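PDB 2PEE: serine protease inhibitor from Thermoanaerobacter tengcongensis, which probably inhibits serine-type endopeptidases as a member of the serpin family, with its N terminus acting to trap the metastable native state. Local coordinates for residues P50-L55 / I106-W111; E186-K191 / G341-V346; V1-L6 / F136-D141; S277-K282 / V360-P365. The protein carries 1 engineered substitution. One frame throughout, in Å; residues are numbered along the deposited sequence.

Contact 1 (P50-L55 / I106-W111)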
loop_
_atom_site.group_PDB
_atom_site.type_symbol
_atom_site.label_atom_id
_atom_site.label_comp_id
_atom_site.label_asym_id
_atom_site.label_seq_id
_atom_site.Cartn_x
_atom_site.Cartn_y
_atom_site.Cartn_z
ATOM N N PRO A 50 -2.821 -0.634 0.007
ATOM C CA PRO A 50 -4.214 -0.537 -0.446
ATOM C C PRO A 50 -4.550 0.820 -1.066
ATOM O O PRO A 50 -5.316 0.884 -2.037
ATOM C CB PRO A 50 -5.021 -0.733 0.833
ATOM C CG PRO A 50 -4.086 -1.396 1.789
ATOM C CD PRO A 50 -2.721 -0.900 1.453
ATOM N N LEU A 51 -3.984 1.895 -0.524
ATOM C CA LEU A 51 -4.166 3.221 -1.107
ATOM C C LEU A 51 -3.740 3.222 -2.553
ATOM O O LEU A 51 -4.453 3.741 -3.404
ATOM C CB LEU A 51 -3.348 4.265 -0.367
ATOM C CG LEU A 51 -3.500 5.692 -0.862
ATOM C CD1 LEU A 51 -4.946 6.129 -0.714
ATOM C CD2 LEU A 51 -2.543 6.651 -0.112
ATOM N N SER A 52 -2.575 2.652 -2.835
ATOM C CA SER A 52 -2.025 2.713 -4.180
ATOM C C SER A 52 -2.966 1.984 -5.134
ATOM O O SER A 52 -3.315 2.512 -6.206
ATOM C CB SER A 52 -0.626 2.107 -4.199
ATOM O OG SER A 52 -0.240 1.704 -5.498
ATOM N N ALA A 53 -3.391 0.789 -4.717
ATOM C CA ALA A 53 -4.340 -0.010 -5.475
ATOM C C ALA A 53 -5.616 0.776 -5.732
ATOM O O ALA A 53 -6.122 0.795 -6.850
ATOM C CB ALA A 53 -4.657 -1.296 -4.743
ATOM N N MET A 54 -6.136 1.445 -4.713
ATOM C CA MET A 54 -7.388 2.163 -4.899
ATOM C C MET A 54 -7.252 3.266 -5.918
ATOM O O MET A 54 -8.124 3.438 -6.776
ATOM C CB MET A 54 -7.925 2.724 -3.596
ATOM C CG MET A 54 -9.432 2.692 -3.592
ATOM S SD MET A 54 -10.131 3.598 -2.233
ATOM C CE MET A 54 -9.425 5.181 -2.605
ATOM N N LEU A 55 -6.144 4.006 -5.837
ATOM C CA LEU A 55 -5.860 5.041 -6.825
ATOM C C LEU A 55 -5.886 4.439 -8.218
ATOM O O LEU A 55 -6.574 4.952 -9.086
ATOM C CB LEU A 55 -4.528 5.734 -6.568
ATOM C CG LEU A 55 -4.480 6.784 -5.474
ATOM C CD1 LEU A 55 -3.045 6.969 -5.032
ATOM C CD2 LEU A 55 -5.062 8.125 -5.926
ATOM N N ILE A 106 4.086 7.037 -3.962
ATOM C CA ILE A 106 3.133 6.188 -4.664
ATOM C C ILE A 106 3.285 6.399 -6.171
ATOM O O ILE A 106 2.998 7.486 -6.699
ATOM C CB ILE A 106 1.702 6.452 -4.183
ATOM C CG1 ILE A 106 1.558 5.977 -2.734
ATOM C CG2 ILE A 106 0.712 5.756 -5.079
ATOM C CD1 ILE A 106 0.255 6.283 -2.078
ATOM N N ALA A 107 3.762 5.373 -6.871
ATOM C CA ALA A 107 3.993 5.471 -8.314
ATOM C C ALA A 107 3.028 4.573 -9.118
ATOM O O ALA A 107 3.226 3.366 -9.229
ATOM C CB ALA A 107 5.426 5.151 -8.626
ATOM N N ASN A 108 1.971 5.181 -9.652
ATOM C CA ASN A 108 0.990 4.499 -10.485
ATOM C C ASN A 108 1.072 4.899 -11.941
ATOM O O ASN A 108 1.275 6.078 -12.275
ATOM C CB ASN A 108 -0.420 4.762 -9.964
ATOM C CG ASN A 108 -0.682 4.066 -8.634
ATOM O OD1 ASN A 108 0.181 3.359 -8.103
ATOM N ND2 ASN A 108 -1.873 4.261 -8.094
ATOM N N SER A 109 0.920 3.914 -12.816
ATOM C CA SER A 109 0.858 4.187 -14.241
ATOM C C SER A 109 0.026 3.128 -14.933
ATOM O O SER A 109 -0.172 2.041 -14.393
ATOM C CB SER A 109 2.265 4.255 -14.847
ATOM O OG SER A 109 3.067 3.145 -14.467
ATOM N N ILE A 110 -0.476 3.472 -16.110
ATOM C CA ILE A 110 -1.039 2.520 -17.048
ATOM C C ILE A 110 -0.142 2.492 -18.289
ATOM O O ILE A 110 0.358 3.524 -18.723
ATOM C CB ILE A 110 -2.480 2.891 -17.443
ATOM C CG1 ILE A 110 -3.327 3.124 -16.195
ATOM C CG2 ILE A 110 -3.121 1.786 -18.280
ATOM C CD1 ILE A 110 -4.732 3.647 -16.478
ATOM N N TRP A 111 0.073 1.297 -18.838
ATOM C CA TRP A 111 0.889 1.100 -20.039
ATOM C C TRP A 111 0.055 0.346 -21.061
ATOM O O TRP A 111 -0.516 -0.710 -20.747
ATOM C CB TRP A 111 2.148 0.297 -19.697
ATOM C CG TRP A 111 3.144 1.014 -18.793
ATOM C CD1 TRP A 111 2.955 1.398 -17.487
ATOM C CD2 TRP A 111 4.482 1.401 -19.129
ATOM N NE1 TRP A 111 4.088 2.012 -17.003
ATOM C CE2 TRP A 111 5.038 2.023 -17.991
ATOM C CE3 TRP A 111 5.261 1.293 -20.284
ATOM C CZ2 TRP A 111 6.336 2.533 -17.980
ATOM C CZ3 TRP A 111 6.547 1.801 -20.269
ATOM C CH2 TRP A 111 7.071 2.416 -19.129
#

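Contact 2 (E186-K191 / G341-V346)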
loop_
_atom_site.group_PDB
_atom_site.type_symbol
_atom_site.label_atom_id
_atom_site.label_comp_id
_atom_site.label_asym_id
_atom_site.label_seq_id
_atom_site.Cartn_x
_atom_site.Cartn_y
_atom_site.Cartn_z
ATOM N N GLU A 186 9.949 9.003 15.131
ATOM C CA GLU A 186 9.884 10.223 15.899
ATOM C C GLU A 186 10.898 10.098 17.012
ATOM O O GLU A 186 11.518 11.058 17.382
ATOM C CB GLU A 186 8.484 10.466 16.458
ATOM C CG GLU A 186 8.339 11.746 17.260
ATOM C CD GLU A 186 6.981 11.837 17.958
ATOM O OE1 GLU A 186 6.189 12.777 17.658
ATOM O OE2 GLU A 186 6.691 10.957 18.810
ATOM N N THR A 187 11.066 8.895 17.531
ATOM C CA THR A 187 12.051 8.613 18.570
ATOM C C THR A 187 12.816 7.389 18.122
ATOM O O THR A 187 12.329 6.257 18.262
ATOM C CB THR A 187 11.386 8.278 19.910
ATOM O OG1 THR A 187 10.506 9.341 20.294
ATOM C CG2 THR A 187 12.424 8.054 20.967
ATOM N N VAL A 188 14.002 7.626 17.561
ATOM C CA VAL A 188 14.825 6.542 17.038
ATOM C C VAL A 188 15.353 5.678 18.174
ATOM O O VAL A 188 15.403 6.122 19.321
ATOM C CB VAL A 188 15.975 7.060 16.173
ATOM C CG1 VAL A 188 15.424 7.954 15.058
ATOM C CG2 VAL A 188 16.992 7.798 17.013
ATOM N N TYR A 189 15.733 4.450 17.840
ATOM C CA TYR A 189 16.307 3.506 18.792
ATOM C C TYR A 189 17.750 3.815 19.153
ATOM O O TYR A 189 18.565 4.066 18.273
ATOM C CB TYR A 189 16.248 2.113 18.205
ATOM C CG TYR A 189 14.858 1.581 18.097
ATOM C CD1 TYR A 189 14.143 1.691 16.901
ATOM C CD2 TYR A 189 14.240 0.968 19.190
ATOM C CE1 TYR A 189 12.853 1.197 16.795
ATOM C CE2 TYR A 189 12.945 0.480 19.091
ATOM C CZ TYR A 189 12.266 0.591 17.889
ATOM O OH TYR A 189 10.998 0.099 17.773
ATOM N N GLU A 190 18.058 3.778 20.447
ATOM C CA GLU A 190 19.454 3.796 20.927
ATOM C C GLU A 190 20.119 2.437 20.660
ATOM O O GLU A 190 19.445 1.410 20.625
ATOM C CB GLU A 190 19.492 4.055 22.432
ATOM C CG GLU A 190 18.775 5.298 22.915
ATOM C CD GLU A 190 18.915 5.479 24.419
ATOM O OE1 GLU A 190 19.171 4.470 25.127
ATOM O OE2 GLU A 190 18.783 6.634 24.899
ATOM N N LYS A 191 21.437 2.420 20.477
ATOM C CA LYS A 191 22.139 1.145 20.204
ATOM C C LYS A 191 22.011 0.183 21.375
ATOM O O LYS A 191 21.815 -1.015 21.184
ATOM C CB LYS A 191 23.616 1.348 19.835
ATOM C CG LYS A 191 24.150 0.257 18.916
ATOM C CD LYS A 191 25.679 0.163 18.960
ATOM C CE LYS A 191 26.174 -1.142 18.323
ATOM N NZ LYS A 191 27.574 -1.473 18.716
ATOM N N GLY A 341 21.366 2.287 11.702
ATOM C CA GLY A 341 22.440 3.094 12.279
ATOM C C GLY A 341 22.128 3.639 13.651
ATOM O O GLY A 341 22.005 4.854 13.833
ATOM N N ALA A 342 22.012 2.747 14.629
ATOM C CA ALA A 342 21.526 3.148 15.952
ATOM C C ALA A 342 22.398 4.209 16.639
ATOM O O ALA A 342 23.629 4.288 16.459
ATOM C CB ALA A 342 21.312 1.945 16.852
ATOM N N VAL A 343 21.711 5.022 17.424
ATOM C CA VAL A 343 22.254 6.216 18.040
ATOM C C VAL A 343 23.114 5.893 19.262
ATOM O O VAL A 343 22.799 4.996 20.042
ATOM C CB VAL A 343 21.072 7.149 18.333
ATOM C CG1 VAL A 343 21.331 8.102 19.463
ATOM C CG2 VAL A 343 20.722 7.867 17.066
ATOM N N THR A 344 24.202 6.637 19.412
ATOM C CA THR A 344 25.210 6.364 20.440
ATOM C C THR A 344 25.327 7.458 21.513
ATOM O O THR A 344 25.731 7.176 22.651
ATOM C CB THR A 344 26.564 6.032 19.777
ATOM O OG1 THR A 344 26.756 4.615 19.816
ATOM C CG2 THR A 344 27.732 6.720 20.465
ATOM N N SER A 345 24.971 8.693 21.142
ATOM C CA SER A 345 24.936 9.806 22.092
ATOM C C SER A 345 23.605 9.780 22.797
ATOM O O SER A 345 22.546 9.812 22.174
ATOM C CB SER A 345 25.164 11.172 21.436
ATOM N N VAL A 346 23.685 9.744 24.118
ATOM C CA VAL A 346 22.569 9.401 24.959
ATOM C C VAL A 346 22.524 10.355 26.140
ATOM O O VAL A 346 23.547 10.902 26.561
ATOM C CB VAL A 346 22.707 7.907 25.381
ATOM C CG1 VAL A 346 22.178 7.616 26.793
ATOM C CG2 VAL A 346 22.068 7.006 24.308
#

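Contact 3 (V1-L6 / F136-D141)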
loop_
_atom_site.group_PDB
_atom_site.type_symbol
_atom_site.label_atom_id
_atom_site.label_comp_id
_atom_site.label_asym_id
_atom_site.label_seq_id
_atom_site.Cartn_x
_atom_site.Cartn_y
_atom_site.Cartn_z
ATOM N N VAL A 1 14.094 6.292 -21.180
ATOM C CA VAL A 1 12.845 5.696 -21.733
ATOM C C VAL A 1 12.917 5.414 -23.243
ATOM O O VAL A 1 13.928 5.704 -23.906
ATOM C CB VAL A 1 11.627 6.578 -21.431
ATOM N N GLN A 2 11.844 4.809 -23.758
ATOM C CA GLN A 2 11.655 4.505 -25.189
ATOM C C GLN A 2 10.146 4.465 -25.475
ATOM O O GLN A 2 9.696 4.762 -26.578
ATOM C CB GLN A 2 12.334 3.185 -25.593
ATOM N N ALA A 3 9.369 4.115 -24.456
ATOM C CA ALA A 3 7.925 4.254 -24.509
ATOM C C ALA A 3 7.594 5.740 -24.526
ATOM O O ALA A 3 8.434 6.572 -24.162
ATOM C CB ALA A 3 7.305 3.582 -23.313
ATOM N N ALA A 4 6.379 6.075 -24.949
ATOM C CA ALA A 4 5.967 7.473 -25.030
ATOM C C ALA A 4 4.947 7.802 -23.952
ATOM O O ALA A 4 3.913 7.136 -23.852
ATOM C CB ALA A 4 5.413 7.793 -26.414
ATOM N N ASN A 5 5.247 8.826 -23.148
ATOM C CA ASN A 5 4.304 9.332 -22.133
ATOM C C ASN A 5 3.222 10.147 -22.812
ATOM O O ASN A 5 3.487 11.231 -23.324
ATOM C CB ASN A 5 5.019 10.187 -21.073
ATOM C CG ASN A 5 4.213 10.328 -19.786
ATOM O OD1 ASN A 5 2.992 10.158 -19.775
ATOM N ND2 ASN A 5 4.904 10.638 -18.688
ATOM N N LEU A 6 2.009 9.610 -22.821
ATOM C CA LEU A 6 0.888 10.245 -23.495
ATOM C C LEU A 6 0.524 11.559 -22.826
ATOM O O LEU A 6 -0.100 12.429 -23.448
ATOM C CB LEU A 6 -0.335 9.328 -23.508
ATOM C CG LEU A 6 -0.323 8.034 -24.318
ATOM C CD1 LEU A 6 -1.589 7.270 -24.021
ATOM C CD2 LEU A 6 -0.217 8.301 -25.788
ATOM N N PHE A 136 1.439 5.494 -20.598
ATOM C CA PHE A 136 2.321 5.236 -21.738
ATOM C C PHE A 136 1.694 4.364 -22.807
ATOM O O PHE A 136 0.919 3.446 -22.530
ATOM C CB PHE A 136 3.613 4.546 -21.309
ATOM C CG PHE A 136 4.371 5.260 -20.238
ATOM C CD1 PHE A 136 4.127 4.978 -18.887
ATOM C CD2 PHE A 136 5.355 6.181 -20.564
ATOM C CE1 PHE A 136 4.838 5.627 -17.869
ATOM C CE2 PHE A 136 6.065 6.840 -19.556
ATOM C CZ PHE A 136 5.810 6.551 -18.203
ATOM N N LYS A 137 2.046 4.656 -24.051
ATOM C CA LYS A 137 1.866 3.687 -25.097
ATOM C C LYS A 137 3.270 3.163 -25.397
ATOM O O LYS A 137 4.242 3.929 -25.322
ATOM C CB LYS A 137 1.120 4.278 -26.307
ATOM C CG LYS A 137 1.815 5.387 -27.055
ATOM C CD LYS A 137 1.183 5.564 -28.429
ATOM C CE LYS A 137 1.781 6.748 -29.165
ATOM N NZ LYS A 137 1.944 6.410 -30.594
ATOM N N ALA A 138 3.377 1.858 -25.664
ATOM C CA ALA A 138 4.673 1.205 -25.856
ATOM C C ALA A 138 4.607 0.009 -26.801
ATOM O O ALA A 138 3.546 -0.588 -26.993
ATOM C CB ALA A 138 5.238 0.772 -24.524
ATOM N N ALA A 139 5.753 -0.345 -27.373
ATOM C CA ALA A 139 5.883 -1.515 -28.240
ATOM C C ALA A 139 5.442 -2.820 -27.568
ATOM O O ALA A 139 4.845 -3.683 -28.214
ATOM C CB ALA A 139 7.318 -1.640 -28.737
ATOM N N PHE A 140 5.726 -2.936 -26.269
ATOM C CA PHE A 140 5.469 -4.149 -25.476
ATOM C C PHE A 140 6.407 -5.294 -25.880
ATOM O O PHE A 140 6.020 -6.468 -25.870
ATOM C CB PHE A 140 3.994 -4.579 -25.543
ATOM C CG PHE A 140 3.142 -4.045 -24.423
ATOM C CD1 PHE A 140 3.156 -2.680 -24.087
ATOM C CD2 PHE A 140 2.298 -4.899 -23.716
ATOM C CE1 PHE A 140 2.363 -2.184 -23.044
ATOM C CE2 PHE A 140 1.491 -4.408 -22.678
ATOM C CZ PHE A 140 1.522 -3.045 -22.347
ATOM N N ASP A 141 7.638 -4.936 -26.242
ATOM C CA ASP A 141 8.689 -5.917 -26.488
ATOM C C ASP A 141 9.680 -5.933 -25.324
ATOM O O ASP A 141 9.371 -5.465 -24.231
ATOM C CB ASP A 141 9.397 -5.634 -27.823
ATOM C CG ASP A 141 10.048 -4.253 -27.877
ATOM O OD1 ASP A 141 10.247 -3.743 -29.005
ATOM O OD2 ASP A 141 10.363 -3.677 -26.809
#

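Contact 4 (S277-K282 / V360-P365)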
loop_
_atom_site.group_PDB
_atom_site.type_symbol
_atom_site.label_atom_id
_atom_site.label_comp_id
_atom_site.label_asym_id
_atom_site.label_seq_id
_atom_site.Cartn_x
_atom_site.Cartn_y
_atom_site.Cartn_z
ATOM N N SER A 277 8.755 -4.624 21.881
ATOM C CA SER A 277 9.911 -5.276 21.340
ATOM C C SER A 277 9.626 -5.669 19.918
ATOM O O SER A 277 8.801 -6.553 19.655
ATOM C CB SER A 277 10.268 -6.490 22.162
ATOM O OG SER A 277 11.569 -6.909 21.834
ATOM N N LEU A 278 10.343 -5.013 19.010
ATOM C CA LEU A 278 10.045 -5.048 17.586
ATOM C C LEU A 278 11.271 -5.539 16.819
ATOM O O LEU A 278 12.303 -4.872 16.836
ATOM C CB LEU A 278 9.625 -3.644 17.136
ATOM C CG LEU A 278 9.571 -3.252 15.665
ATOM C CD1 LEU A 278 8.641 -4.194 14.884
ATOM C CD2 LEU A 278 9.143 -1.785 15.516
ATOM N N PRO A 279 11.165 -6.697 16.140
ATOM C CA PRO A 279 12.322 -7.275 15.410
ATOM C C PRO A 279 12.618 -6.477 14.135
ATOM O O PRO A 279 11.689 -5.906 13.566
ATOM C CB PRO A 279 11.842 -8.685 15.037
ATOM C CG PRO A 279 10.345 -8.556 14.953
ATOM C CD PRO A 279 9.939 -7.499 15.972
ATOM N N LYS A 280 13.878 -6.411 13.697
ATOM C CA LYS A 280 14.187 -5.748 12.409
ATOM C C LYS A 280 13.691 -6.613 11.268
ATOM O O LYS A 280 13.751 -7.835 11.336
ATOM C CB LYS A 280 15.681 -5.526 12.206
ATOM C CG LYS A 280 16.327 -4.702 13.255
ATOM C CD LYS A 280 17.730 -4.328 12.835
ATOM C CE LYS A 280 18.592 -4.078 14.067
ATOM N NZ LYS A 280 19.739 -3.183 13.800
ATOM N N PHE A 281 13.186 -5.995 10.221
ATOM C CA PHE A 281 12.813 -6.758 9.045
ATOM C C PHE A 281 12.813 -5.843 7.849
ATOM O O PHE A 281 12.599 -4.647 8.001
ATOM C CB PHE A 281 11.476 -7.507 9.228
ATOM C CG PHE A 281 10.283 -6.622 9.489
ATOM C CD1 PHE A 281 9.447 -6.242 8.447
ATOM C CD2 PHE A 281 9.977 -6.197 10.781
ATOM C CE1 PHE A 281 8.338 -5.432 8.679
ATOM C CE2 PHE A 281 8.873 -5.381 11.026
ATOM C CZ PHE A 281 8.045 -5.000 9.973
ATOM N N LYS A 282 13.118 -6.403 6.682
ATOM C CA LYS A 282 13.028 -5.681 5.413
ATOM C C LYS A 282 12.768 -6.702 4.318
ATOM O O LYS A 282 13.380 -7.769 4.294
ATOM C CB LYS A 282 14.280 -4.819 5.136
ATOM C CG LYS A 282 15.499 -5.546 4.569
ATOM C CD LYS A 282 16.854 -4.957 5.032
ATOM C CE LYS A 282 17.005 -3.452 4.701
ATOM N NZ LYS A 282 17.115 -3.130 3.237
ATOM N N VAL A 360 4.391 -5.547 24.792
ATOM C CA VAL A 360 4.194 -6.227 23.518
ATOM C C VAL A 360 5.529 -6.689 22.977
ATOM O O VAL A 360 6.398 -5.887 22.641
ATOM C CB VAL A 360 3.480 -5.365 22.476
ATOM C CG1 VAL A 360 3.396 -6.114 21.162
ATOM C CG2 VAL A 360 2.089 -4.997 22.944
ATOM N N LYS A 361 5.688 -8.002 22.926
ATOM C CA LYS A 361 6.869 -8.612 22.394
ATOM C C LYS A 361 6.421 -9.257 21.103
ATOM O O LYS A 361 5.542 -10.117 21.104
ATOM C CB LYS A 361 7.381 -9.645 23.392
ATOM C CG LYS A 361 8.773 -10.188 23.109
ATOM C CD LYS A 361 9.331 -10.908 24.331
ATOM C CE LYS A 361 10.647 -11.602 24.022
ATOM N NZ LYS A 361 11.739 -10.627 23.765
ATOM N N LEU A 362 6.989 -8.810 19.988
ATOM C CA LEU A 362 6.648 -9.367 18.677
ATOM C C LEU A 362 7.552 -10.555 18.439
ATOM O O LEU A 362 8.471 -10.543 17.616
ATOM C CB LEU A 362 6.695 -8.304 17.578
ATOM C CG LEU A 362 5.732 -7.141 17.859
ATOM C CD1 LEU A 362 6.046 -5.976 16.979
ATOM C CD2 LEU A 362 4.272 -7.544 17.719
ATOM N N ASN A 363 7.223 -11.582 19.219
ATOM C CA ASN A 363 8.008 -12.792 19.492
ATOM C C ASN A 363 7.694 -13.883 18.466
ATOM O O ASN A 363 8.426 -14.861 18.333
ATOM C CB ASN A 363 7.603 -13.279 20.893
ATOM C CG ASN A 363 8.727 -13.959 21.621
ATOM O OD1 ASN A 363 9.764 -14.261 21.029
ATOM N ND2 ASN A 363 8.543 -14.205 22.924
ATOM N N ARG A 364 6.602 -13.681 17.729
ATOM C CA ARG A 364 5.995 -14.691 16.865
ATOM C C ARG A 364 5.210 -13.915 15.799
ATOM O O ARG A 364 5.190 -12.683 15.860
ATOM C CB ARG A 364 5.067 -15.573 17.700
ATOM C CG ARG A 364 4.040 -14.803 18.517
ATOM C CD ARG A 364 3.229 -15.719 19.437
ATOM N NE ARG A 364 2.477 -14.918 20.398
ATOM C CZ ARG A 364 1.253 -14.444 20.188
ATOM N NH1 ARG A 364 0.611 -14.718 19.058
ATOM N NH2 ARG A 364 0.666 -13.698 21.114
ATOM N N PRO A 365 4.549 -14.607 14.842
ATOM C CA PRO A 365 3.918 -13.900 13.709
ATOM C C PRO A 365 2.932 -12.797 14.107
ATOM O O PRO A 365 2.207 -12.929 15.103
ATOM C CB PRO A 365 3.186 -15.018 12.960
ATOM C CG PRO A 365 3.977 -16.238 13.273
ATOM C CD PRO A 365 4.342 -16.061 14.737
#

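Contact 1 (P50-L55 / I106-W111)
S52 and N108 tie helix 50-61 to strand 102-113, at a place consistent with the shutter region of the serpin fold. The carboxamide of N108 grips the helix with both ends. N108 ND2 donates to the backbone S52 O at 3.0 Å, bent (147° at the hydrogen) and with the donor tilted from the carbonyl plane. N108 OD1 accepts a hydrogen bond from S52 OG at 3.1 Å, in the amide carbonyl plane and on a lone pair. Two bonds to one residue fix the rotation of the amide. CG of N108 lies anti to its carbonyl carbon (chi1 -70°), which turns the amide toward the helix. L55 CB also rests against N108 ND2, at 3.4 Å. A leucine in place of N108 would probably leave S52 O and S52 OG without these partners in a buried setting. Beside the amide, I106 reaches two leucines with separate branches: I106 CD1 meets L51 CD2, and I106 CG2 meets L55 CD1 at 3.9 Å. Both pairs of side chains cross at about a right angle. N177 and V179 of strand 173-183 touch S52. Helix 82-95 packs on L51 and L55 through M93, and helix 22-37 lies against P50, A53 and M54.

Contact 2 (E186-K191 / G341-V346)
E190 and V343 form a single backbone bridge, with their CA atoms 4.7 Å apart, while the touching parts of the two segments run 89° to each other. Segment 341-346 belongs to the proximal part of the serpin reactive centre loop, and segment 186-191 follows strand 173-183. K191 N donates to V343 O at 2.9 Å, a fairly straight bond in the carbonyl plane. The return bond, V343 N to Y189 O, is weak at 3.4 Å. Side chains pack around this crossing. The methyl A342 CB sits against the backbone of K191, 3.5 Å from K191 CA. E190 has CG anti to its carbonyl carbon (chi1 -55°) and an extended chain beyond, which carries the carboxylate across to V346. There E190 OE2 lies 3.4 Å from V346 CG2, a charged group against a methyl. An alanine in place of E190 would probably leave V346 CG2 without this neighbour and its side chain freer to turn. V343 and V346 also touch a neighbouring molecule in the crystal, so the lattice may influence the loop here. E335 OE2 accepts hydrogen bonds from G341 N and A342 N. V188 CG2 meets V343 CG2 at 3.7 Å, the two side chains crossing at about a right angle.

Contact 3 (V1-L6 / F136-D141)
F136 carries this contact, and its side chain runs alongside the N-terminal segment from A4 to N5. F136 CB starts 3.6 Å from A4 O, an oxygen that also takes a CH...O contact from F136 CA. CG is still near that oxygen. CG stands anti to the carbonyl carbon of F136 (chi1 -55°), and one side of the ring runs beside N5: F136 CD2 is 3.7 Å from N5 CA, and F136 CE2 is 3.8 Å from N5 CB. A3 CB also approaches F136 CD2. The approach to the ring is oblique, and the N5 amide plane is turned 37° from it. The N5 amide is held by D134 OD1 at ND2 and by M7 N at OD1. The F136 ring also stacks with W111 and meets W151 edge-to-face. The backbones pair through A4 and K137, with A4 N to K137 O and K137 N to A4 O both at 3.1 Å. A3 CB packs on A138 CB at 3.7 Å. L6 CD2 rests on K137 CG, the two side chains crossing at about a right angle. Strand 4-5 is thus an added antiparallel edge strand beside strand 134-138 of the large serpin beta-sheet, sheet A. This places on the serpin body the N terminus that traps the metastable native state.

Contact 4 (S277-K282 / V360-P365)
CG of L278 is anti to the backbone N (chi1 165°) and CG of L362 is anti to the carbonyl carbon (chi1 -59°), and together these torsions bring the two CD1 atoms to each other. The side chains lie side by side and point the same way, with L278 CD1 3.8 Å from L362 CD1. L362 CB also lies 3.7 Å from P279 CD, the P279 and L362 side chains crossing at about a right angle. L362 CB is 3.4 Å from S277 O. S277 O accepts a hydrogen bond from L362 N at 2.9 Å, and S277 N donates to V360 O at 2.8 Å. The two bonds flank K361 in a parallel bridge with S277. L362 is also the centre of an inverse gamma turn. S277 CB and K361 CG lie on the same face, 4.1 Å apart. Their polar ends have other partners: S277 OG bonds to N213 OD1, and K361 NZ forms a salt bridge with D197. This is the meeting of strands 270-288 and 358-361 in the serpin fold. Strand 237-244 packs against the leucines, with F239 on L278 and A241 and L243 on L362. Strand 206-216 pairs with 270-288 and sets F211 against S277 and P279.

Overall arrangement
Contacts 1 and 4 are buried, contact 3 is partly buried and contact 2 lies at the surface. Contacts 1 and 3 adjoin along strands 102-113 and 134-138: I110 O probably bonds to F136 N, and W111 packs on A3. Contacts 2 and 4 also touch, where Y189 OH packs on L278 CD2. Contacts 3 and 4 lie on opposite sides of the chain's centre, about 43 Å apart between centres. Chemistry follows place. A side-chain amide grips a helix in contact 1. Contacts 2, 3 and 4 each rest on backbone pairing between their own two segments, with one bond weak in the exposed contact 2, an aromatic ring added in contact 3 and leucine packing in contact 4.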